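Local coordinates for RimK domain protein ATP-grasp (Sphaerobacter thermophilus, PDB 5I47) that probably binds ATP and a metal ion and works as an ATP-grasp ligase of the RimK type, joining an amino acid to a carboxylate by ATP-driven amide formation, at residues R182-E194 against L254-V267. Sequence-based numbering, arbitrary orientation.
Sequences RLVVAGRSLAGIE and LVDFRSLSGRGVDV
In this RimK-like ATP-grasp domain, one face of the β-hairpin formed by strands 180-187 and 190-196 packs against the turn and short helix 258-262 that follow the antiparallel sheet's edge strand 246-253; the hairpin's other face lies on helix 216-230. Arg182 and Glu194, paired by backbone hydrogen bonds across the hairpin, form the polar end. The bend at chi2 (-148°) of Arg182 helps bring its guanidinium edge to the backbone O of Asp256: NH2 donates at 2.4 Å, a length too short to take literally, and NH1 adds a weak bond. The same NH1 meets Glu194 OE1 at 2.8 Å, nearly in the guanidinium plane and on the syn lone pair; this salt bridge and the Asp256 carbonyl together hold the arginine head in place, while Tyr209 makes a cation-pi contact with it. Glu194 suits its place because its chain, extended beyond CG, sends its second oxygen toward the helix: OE2 lies 3.3 Å from Leu260 CB and makes a long salt bridge with Arg263 NH2 (3.6 Å), whose guanidinium is turned 79° from the carboxylate. Were Glu194 an alanine, Arg182 would probably keep only Asp256 O and Tyr209 of these partners, and Arg263 would lose its distant carboxylate mate. Beside the charges, aliphatic side chains pack between hairpin and segment 254-267. Leu254 and Val184 cross at about a right angle, CD1 3.7 Å from CG1. Leu260 meets Val184 tip to tip, and its CD2 lies 3.9 Å from Ala191 CB. Gly192 suits this spot, since a CB would collide with Leu260 CD1. The small Ala186 lets Val267 CG1 come to 4.0 Å from its CB. Lying between Arg182 and the more distant Arg263, the buried carboxylate is likely to stay ionised, tying the hairpin to the loop after helix 258-262.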
ATOM      1  N   ARG B 182      -0.889  -8.905  25.033  1.00 46.24           N
ATOM      2  CA  ARG B 182      -1.271  -7.732  24.254  1.00 44.85           C
ATOM      3  C   ARG B 182      -0.791  -6.492  24.998  1.00 46.44           C
ATOM      4  O   ARG B 182      -1.300  -6.182  26.081  1.00 48.03           O
ATOM      5  CB  ARG B 182      -2.783  -7.696  24.045  1.00 44.53           C
ATOM      6  CG  ARG B 182      -3.301  -6.446  23.378  1.00 45.69           C
ATOM      7  CD  ARG B 182      -4.691  -6.121  23.900  1.00 47.75           C
ATOM      8  NE  ARG B 182      -5.450  -5.301  22.965  1.00 47.19           N
ATOM      9  CZ  ARG B 182      -6.546  -4.628  23.288  1.00 44.46           C
ATOM     10  NH1 ARG B 182      -7.008  -4.669  24.529  1.00 40.72           N
ATOM     11  NH2 ARG B 182      -7.175  -3.906  22.371  1.00 48.21           N
ATOM     12  N   LEU B 183       0.189  -5.790  24.425  1.00 39.03           N
ATOM     13  CA  LEU B 183       0.750  -4.581  25.027  1.00 32.21           C
ATOM     14  C   LEU B 183      -0.049  -3.378  24.542  1.00 35.22           C
ATOM     15  O   LEU B 183      -0.019  -3.047  23.351  1.00 37.29           O
ATOM     16  CB  LEU B 183       2.224  -4.424  24.663  1.00 28.00           C
ATOM     17  CG  LEU B 183       3.182  -5.590  24.905  1.00 29.85           C
ATOM     18  CD1 LEU B 183       4.565  -5.247  24.366  1.00 27.82           C
ATOM     19  CD2 LEU B 183       3.255  -5.934  26.381  1.00 32.74           C
ATOM     20  N   VAL B 184      -0.748  -2.716  25.459  1.00 30.70           N
ATOM     21  CA  VAL B 184      -1.611  -1.588  25.115  1.00 30.13           C
ATOM     22  C   VAL B 184      -0.825  -0.294  25.281  1.00 30.88           C
ATOM     23  O   VAL B 184      -0.429   0.064  26.396  1.00 31.13           O
ATOM     24  CB  VAL B 184      -2.881  -1.570  25.981  1.00 30.90           C
ATOM     25  CG1 VAL B 184      -3.683  -0.303  25.715  1.00 29.29           C
ATOM     26  CG2 VAL B 184      -3.723  -2.806  25.715  1.00 28.86           C
ATOM     27  N   VAL B 185      -0.608   0.412  24.176  1.00 29.96           N
ATOM     28  CA  VAL B 185       0.046   1.714  24.182  1.00 27.77           C
ATOM     29  C   VAL B 185      -1.027   2.763  23.932  1.00 30.85           C
ATOM     30  O   VAL B 185      -1.617   2.817  22.845  1.00 31.66           O
ATOM     31  CB  VAL B 185       1.164   1.795  23.137  1.00 27.80           C
ATOM     32  CG1 VAL B 185       1.843   3.156  23.186  1.00 27.49           C
ATOM     33  CG2 VAL B 185       2.167   0.674  23.362  1.00 30.23           C
ATOM     34  N   ALA B 186      -1.292   3.589  24.938  1.00 32.98           N
ATOM     35  CA  ALA B 186      -2.331   4.613  24.868  1.00 37.24           C
ATOM     36  C   ALA B 186      -1.675   5.985  24.764  1.00 40.05           C
ATOM     37  O   ALA B 186      -1.739   6.813  25.675  1.00 41.25           O
ATOM     38  CB  ALA B 186      -3.260   4.519  26.087  1.00 39.12           C
ATOM     39  N   GLY B 187      -1.033   6.220  23.624  1.00 42.70           N
ATOM     40  CA  GLY B 187      -0.352   7.474  23.388  1.00 40.07           C
ATOM     41  C   GLY B 187       1.133   7.398  23.668  1.00 38.31           C
ATOM     42  O   GLY B 187       1.909   6.890  22.855  1.00 37.91           O
ATOM     43  N   ARG B 188       1.529   7.873  24.844  1.00 42.24           N
ATOM     44  CA  ARG B 188       2.930   8.082  25.173  1.00 39.65           C
ATOM     45  C   ARG B 188       3.542   6.958  25.997  1.00 37.65           C
ATOM     46  O   ARG B 188       4.769   6.819  26.001  1.00 37.63           O
ATOM     47  CB  ARG B 188       3.075   9.404  25.933  1.00 46.27           C
ATOM     48  CG  ARG B 188       4.439  10.040  25.873  1.00 56.17           C
ATOM     49  CD  ARG B 188       4.348  11.493  26.314  1.00 60.43           C
ATOM     50  NE  ARG B 188       3.523  12.282  25.402  1.00 60.69           N
ATOM     51  CZ  ARG B 188       3.982  12.855  24.294  1.00 62.15           C
ATOM     52  NH1 ARG B 188       3.166  13.558  23.518  1.00 63.42           N
ATOM     53  NH2 ARG B 188       5.260  12.722  23.957  1.00 59.80           N
ATOM     54  N   SER B 189       2.731   6.154  26.681  1.00 36.23           N
ATOM     55  CA  SER B 189       3.245   5.145  27.596  1.00 38.01           C
ATOM     56  C   SER B 189       2.410   3.875  27.503  1.00 32.35           C
ATOM     57  O   SER B 189       1.320   3.855  26.929  1.00 30.90           O
ATOM     58  CB  SER B 189       3.250   5.652  29.046  1.00 42.90           C
ATOM     59  OG  SER B 189       3.881   6.916  29.148  1.00 49.31           O
ATOM     60  N   LEU B 190       2.945   2.811  28.093  1.00 29.01           N
ATOM     61  CA  LEU B 190       2.248   1.536  28.207  1.00 30.53           C
ATOM     62  C   LEU B 190       1.097   1.676  29.194  1.00 36.46           C
ATOM     63  O   LEU B 190       1.318   1.877  30.391  1.00 46.24           O
ATOM     64  CB  LEU B 190       3.226   0.456  28.658  1.00 30.80           C
ATOM     65  CG  LEU B 190       2.684  -0.951  28.885  1.00 38.00           C
ATOM     66  CD1 LEU B 190       2.191  -1.548  27.573  1.00 42.21           C
ATOM     67  CD2 LEU B 190       3.755  -1.828  29.512  1.00 38.93           C
ATOM     68  N   ALA B 191      -0.136   1.577  28.699  1.00 36.22           N
ATOM     69  CA  ALA B 191      -1.304   1.687  29.564  1.00 36.64           C
ATOM     70  C   ALA B 191      -1.588   0.405  30.331  1.00 41.09           C
ATOM     71  O   ALA B 191      -2.284   0.448  31.352  1.00 46.53           O
ATOM     72  CB  ALA B 191      -2.537   2.073  28.746  1.00 32.89           C
ATOM     73  N   GLY B 192      -1.076  -0.725  29.870  1.00 39.17           N
ATOM     74  CA  GLY B 192      -1.322  -1.974  30.555  1.00 38.87           C
ATOM     75  C   GLY B 192      -0.899  -3.142  29.700  1.00 44.07           C
ATOM     76  O   GLY B 192      -0.659  -3.018  28.496  1.00 46.34           O
ATOM     77  N   ILE B 193      -0.805  -4.292  30.358  1.00 50.65           N
ATOM     78  CA  ILE B 193      -0.477  -5.560  29.723  1.00 50.58           C
ATOM     79  C   ILE B 193      -1.649  -6.504  29.941  1.00 55.19           C
ATOM     80  O   ILE B 193      -2.217  -6.556  31.037  1.00 60.36           O
ATOM     81  CB  ILE B 193       0.829  -6.150  30.291  1.00 48.51           C
ATOM     82  CG1 ILE B 193       1.961  -5.129  30.147  1.00 53.40           C
ATOM     83  CG2 ILE B 193       1.183  -7.448  29.595  1.00 46.73           C
ATOM     84  CD1 ILE B 193       3.291  -5.601  30.679  1.00 59.08           C
ATOM     85  N   GLU B 194      -2.024  -7.232  28.893  1.00 53.90           N
ATOM     86  CA  GLU B 194      -3.176  -8.117  28.943  1.00 57.47           C
ATOM     87  C   GLU B 194      -2.819  -9.466  28.332  1.00 64.67           C
ATOM     88  O   GLU B 194      -1.782  -9.628  27.683  1.00 66.69           O
ATOM     89  CB  GLU B 194      -4.381  -7.496  28.224  1.00 55.41           C
ATOM     90  CG  GLU B 194      -4.931  -6.266  28.924  1.00 59.48           C
ATOM     91  CD  GLU B 194      -6.044  -5.594  28.147  1.00 64.84           C
ATOM     92  OE1 GLU B 194      -6.045  -5.697  26.902  1.00 67.13           O
ATOM     93  OE2 GLU B 194      -6.916  -4.962  28.781  1.00 66.43           O
ATOM     94  N   LEU B 254      -5.555   0.666  18.461  1.00 29.54           N
ATOM     95  CA  LEU B 254      -6.191   0.459  19.764  1.00 31.41           C
ATOM     96  C   LEU B 254      -7.691   0.690  19.613  1.00 38.14           C
ATOM     97  O   LEU B 254      -8.224   1.772  19.878  1.00 41.59           O
ATOM     98  CB  LEU B 254      -5.587   1.375  20.821  1.00 25.22           C
ATOM     99  CG  LEU B 254      -6.085   1.114  22.242  1.00 26.52           C
ATOM    100  CD1 LEU B 254      -5.739  -0.302  22.673  1.00 25.96           C
ATOM    101  CD2 LEU B 254      -5.513   2.131  23.218  1.00 28.36           C
ATOM    102  N   VAL B 255      -8.381  -0.357  19.169  1.00 37.60           N
ATOM    103  CA  VAL B 255      -9.826  -0.296  18.973  1.00 36.48           C
ATOM    104  C   VAL B 255     -10.571  -0.714  20.231  1.00 41.77           C
ATOM    105  O   VAL B 255     -11.530  -0.057  20.645  1.00 38.64           O
ATOM    106  CB  VAL B 255     -10.232  -1.165  17.764  1.00 32.04           C
ATOM    107  CG1 VAL B 255     -11.741  -1.217  17.634  1.00 30.62           C
ATOM    108  CG2 VAL B 255      -9.610  -0.623  16.484  1.00 28.08           C
ATOM    109  N   ASP B 256     -10.140  -1.805  20.861  1.00 51.45           N
ATOM    110  CA  ASP B 256     -10.771  -2.324  22.070  1.00 56.49           C
ATOM    111  C   ASP B 256      -9.890  -1.994  23.270  1.00 56.04           C
ATOM    112  O   ASP B 256      -8.850  -2.627  23.475  1.00 55.96           O
ATOM    113  CB  ASP B 256     -10.989  -3.833  21.972  1.00 63.67           C
ATOM    114  CG  ASP B 256     -11.447  -4.271  20.599  1.00 74.66           C
ATOM    115  OD1 ASP B 256     -12.352  -3.620  20.033  1.00 78.39           O
ATOM    116  OD2 ASP B 256     -10.895  -5.268  20.083  1.00 78.41           O
ATOM    117  N   PHE B 257     -10.300  -1.004  24.061  1.00 54.85           N
ATOM    118  CA  PHE B 257      -9.736  -0.804  25.391  1.00 53.08           C
ATOM    119  C   PHE B 257     -10.829  -0.871  26.452  1.00 58.59           C
ATOM    120  O   PHE B 257     -10.741  -0.225  27.498  1.00 61.45           O
ATOM    121  CB  PHE B 257      -8.944   0.502  25.479  1.00 43.42           C
ATOM    122  CG  PHE B 257      -9.719   1.734  25.097  1.00 40.47           C
ATOM    123  CD1 PHE B 257     -10.400   2.468  26.056  1.00 42.75           C
ATOM    124  CD2 PHE B 257      -9.722   2.187  23.789  1.00 37.47           C
ATOM    125  CE1 PHE B 257     -11.090   3.615  25.711  1.00 42.54           C
ATOM    126  CE2 PHE B 257     -10.415   3.331  23.436  1.00 35.55           C
ATOM    127  CZ  PHE B 257     -11.097   4.047  24.399  1.00 40.29           C
ATOM    128  N   ARG B 258     -11.861  -1.675  26.180  1.00 60.24           N
ATOM    129  CA  ARG B 258     -12.963  -1.862  27.118  1.00 56.03           C
ATOM    130  C   ARG B 258     -12.487  -2.528  28.402  1.00 53.73           C
ATOM    131  O   ARG B 258     -12.711  -2.016  29.505  1.00 52.38           O
ATOM    132  CB  ARG B 258     -14.052  -2.706  26.454  1.00 55.41           C
ATOM    133  CG  ARG B 258     -15.477  -2.321  26.785  1.00 59.14           C
ATOM    134  CD  ARG B 258     -16.447  -3.284  26.116  1.00 61.84           C
ATOM    135  NE  ARG B 258     -16.193  -3.409  24.682  1.00 64.61           N
ATOM    136  CZ  ARG B 258     -17.017  -2.977  23.732  1.00 67.72           C
ATOM    137  NH1 ARG B 258     -18.164  -2.398  24.054  1.00 68.52           N
ATOM    138  NH2 ARG B 258     -16.699  -3.136  22.455  1.00 69.92           N
ATOM    139  N   SER B 259     -11.825  -3.682  28.269  1.00 53.49           N
ATOM    140  CA  SER B 259     -11.402  -4.449  29.436  1.00 55.62           C
ATOM    141  C   SER B 259     -10.439  -3.656  30.311  1.00 59.36           C
ATOM    142  O   SER B 259     -10.544  -3.683  31.543  1.00 62.20           O
ATOM    143  CB  SER B 259     -10.757  -5.760  28.986  1.00 58.78           C
ATOM    144  OG  SER B 259     -10.098  -6.404  30.064  1.00 63.06           O
ATOM    145  N   LEU B 260      -9.493  -2.945  29.694  1.00 58.55           N
ATOM    146  CA  LEU B 260      -8.496  -2.221  30.475  1.00 54.61           C
ATOM    147  C   LEU B 260      -9.121  -1.040  31.210  1.00 50.62           C
ATOM    148  O   LEU B 260      -8.757  -0.756  32.355  1.00 49.88           O
ATOM    149  CB  LEU B 260      -7.354  -1.759  29.570  1.00 56.34           C
ATOM    150  CG  LEU B 260      -6.080  -1.332  30.300  1.00 60.39           C
ATOM    151  CD1 LEU B 260      -5.545  -2.475  31.151  1.00 60.97           C
ATOM    152  CD2 LEU B 260      -5.020  -0.851  29.319  1.00 60.99           C
ATOM    153  N   SER B 261     -10.065  -0.343  30.571  1.00 49.11           N
ATOM    154  CA  SER B 261     -10.811   0.707  31.258  1.00 53.27           C
ATOM    155  C   SER B 261     -11.619   0.162  32.425  1.00 59.35           C
ATOM    156  O   SER B 261     -11.892   0.899  33.379  1.00 57.31           O
ATOM    157  CB  SER B 261     -11.742   1.425  30.282  1.00 54.13           C
ATOM    158  OG  SER B 261     -11.061   2.444  29.576  1.00 57.49           O
ATOM    159  N   GLY B 262     -12.002  -1.115  32.371  1.00 68.65           N
ATOM    160  CA  GLY B 262     -12.754  -1.700  33.467  1.00 69.39           C
ATOM    161  C   GLY B 262     -11.962  -1.763  34.757  1.00 71.04           C
ATOM    162  O   GLY B 262     -12.519  -1.604  35.846  1.00 77.50           O
ATOM    163  N   ARG B 263     -10.651  -1.992  34.660  1.00 61.61           N
ATOM    164  CA  ARG B 263      -9.804  -2.088  35.842  1.00 55.82           C
ATOM    165  C   ARG B 263      -9.262  -0.735  36.285  1.00 56.49           C
ATOM    166  O   ARG B 263      -8.156  -0.659  36.839  1.00 60.12           O
ATOM    167  CB  ARG B 263      -8.666  -3.074  35.592  1.00 54.23           C
ATOM    168  CG  ARG B 263      -9.123  -4.354  34.928  1.00 54.05           C
ATOM    169  CD  ARG B 263      -7.996  -5.356  34.810  1.00 58.49           C
ATOM    170  NE  ARG B 263      -8.221  -6.265  33.693  1.00 64.65           N
ATOM    171  CZ  ARG B 263      -7.540  -6.227  32.553  1.00 68.54           C
ATOM    172  NH1 ARG B 263      -6.574  -5.335  32.389  1.00 74.05           N
ATOM    173  NH2 ARG B 263      -7.820  -7.082  31.581  1.00 67.11           N
ATOM    174  N   GLY B 264     -10.013   0.342  36.050  1.00 53.47           N
ATOM    175  CA  GLY B 264      -9.646   1.657  36.530  1.00 52.45           C
ATOM    176  C   GLY B 264      -8.551   2.354  35.757  1.00 51.40           C
ATOM    177  O   GLY B 264      -8.231   3.506  36.080  1.00 52.54           O
ATOM    178  N   VAL B 265      -7.957   1.705  34.756  1.00 50.62           N
ATOM    179  CA  VAL B 265      -6.956   2.369  33.929  1.00 45.80           C
ATOM    180  C   VAL B 265      -7.663   3.365  33.021  1.00 44.51           C
ATOM    181  O   VAL B 265      -8.492   2.986  32.186  1.00 49.43           O
ATOM    182  CB  VAL B 265      -6.149   1.349  33.120  1.00 46.86           C
ATOM    183  CG1 VAL B 265      -5.068   2.054  32.311  1.00 47.85           C
ATOM    184  CG2 VAL B 265      -5.538   0.303  34.041  1.00 49.98           C
ATOM    185  N   ASP B 266      -7.344   4.649  33.184  1.00 38.84           N
ATOM    186  CA  ASP B 266      -8.011   5.719  32.443  1.00 39.64           C
ATOM    187  C   ASP B 266      -7.449   5.782  31.020  1.00 45.93           C
ATOM    188  O   ASP B 266      -6.770   6.728  30.616  1.00 49.55           O
ATOM    189  CB  ASP B 266      -7.848   7.043  33.178  1.00 39.14           C
ATOM    190  CG  ASP B 266      -8.631   8.172  32.537  1.00 45.22           C
ATOM    191  OD1 ASP B 266      -9.564   7.888  31.757  1.00 47.06           O
ATOM    192  OD2 ASP B 266      -8.312   9.349  32.819  1.00 48.23           O
ATOM    193  N   VAL B 267      -7.755   4.736  30.245  1.00 45.27           N
ATOM    194  CA  VAL B 267      -7.221   4.641  28.887  1.00 44.00           C
ATOM    195  C   VAL B 267      -7.734   5.790  28.031  1.00 38.34           C
ATOM    196  O   VAL B 267      -6.970   6.418  27.287  1.00 33.61           O
ATOM    197  CB  VAL B 267      -7.567   3.278  28.259  1.00 48.34           C
ATOM    198  CG1 VAL B 267      -6.950   3.172  26.869  1.00 51.63           C
ATOM    199  CG2 VAL B 267      -7.092   2.139  29.146  1.00 45.05           C
TER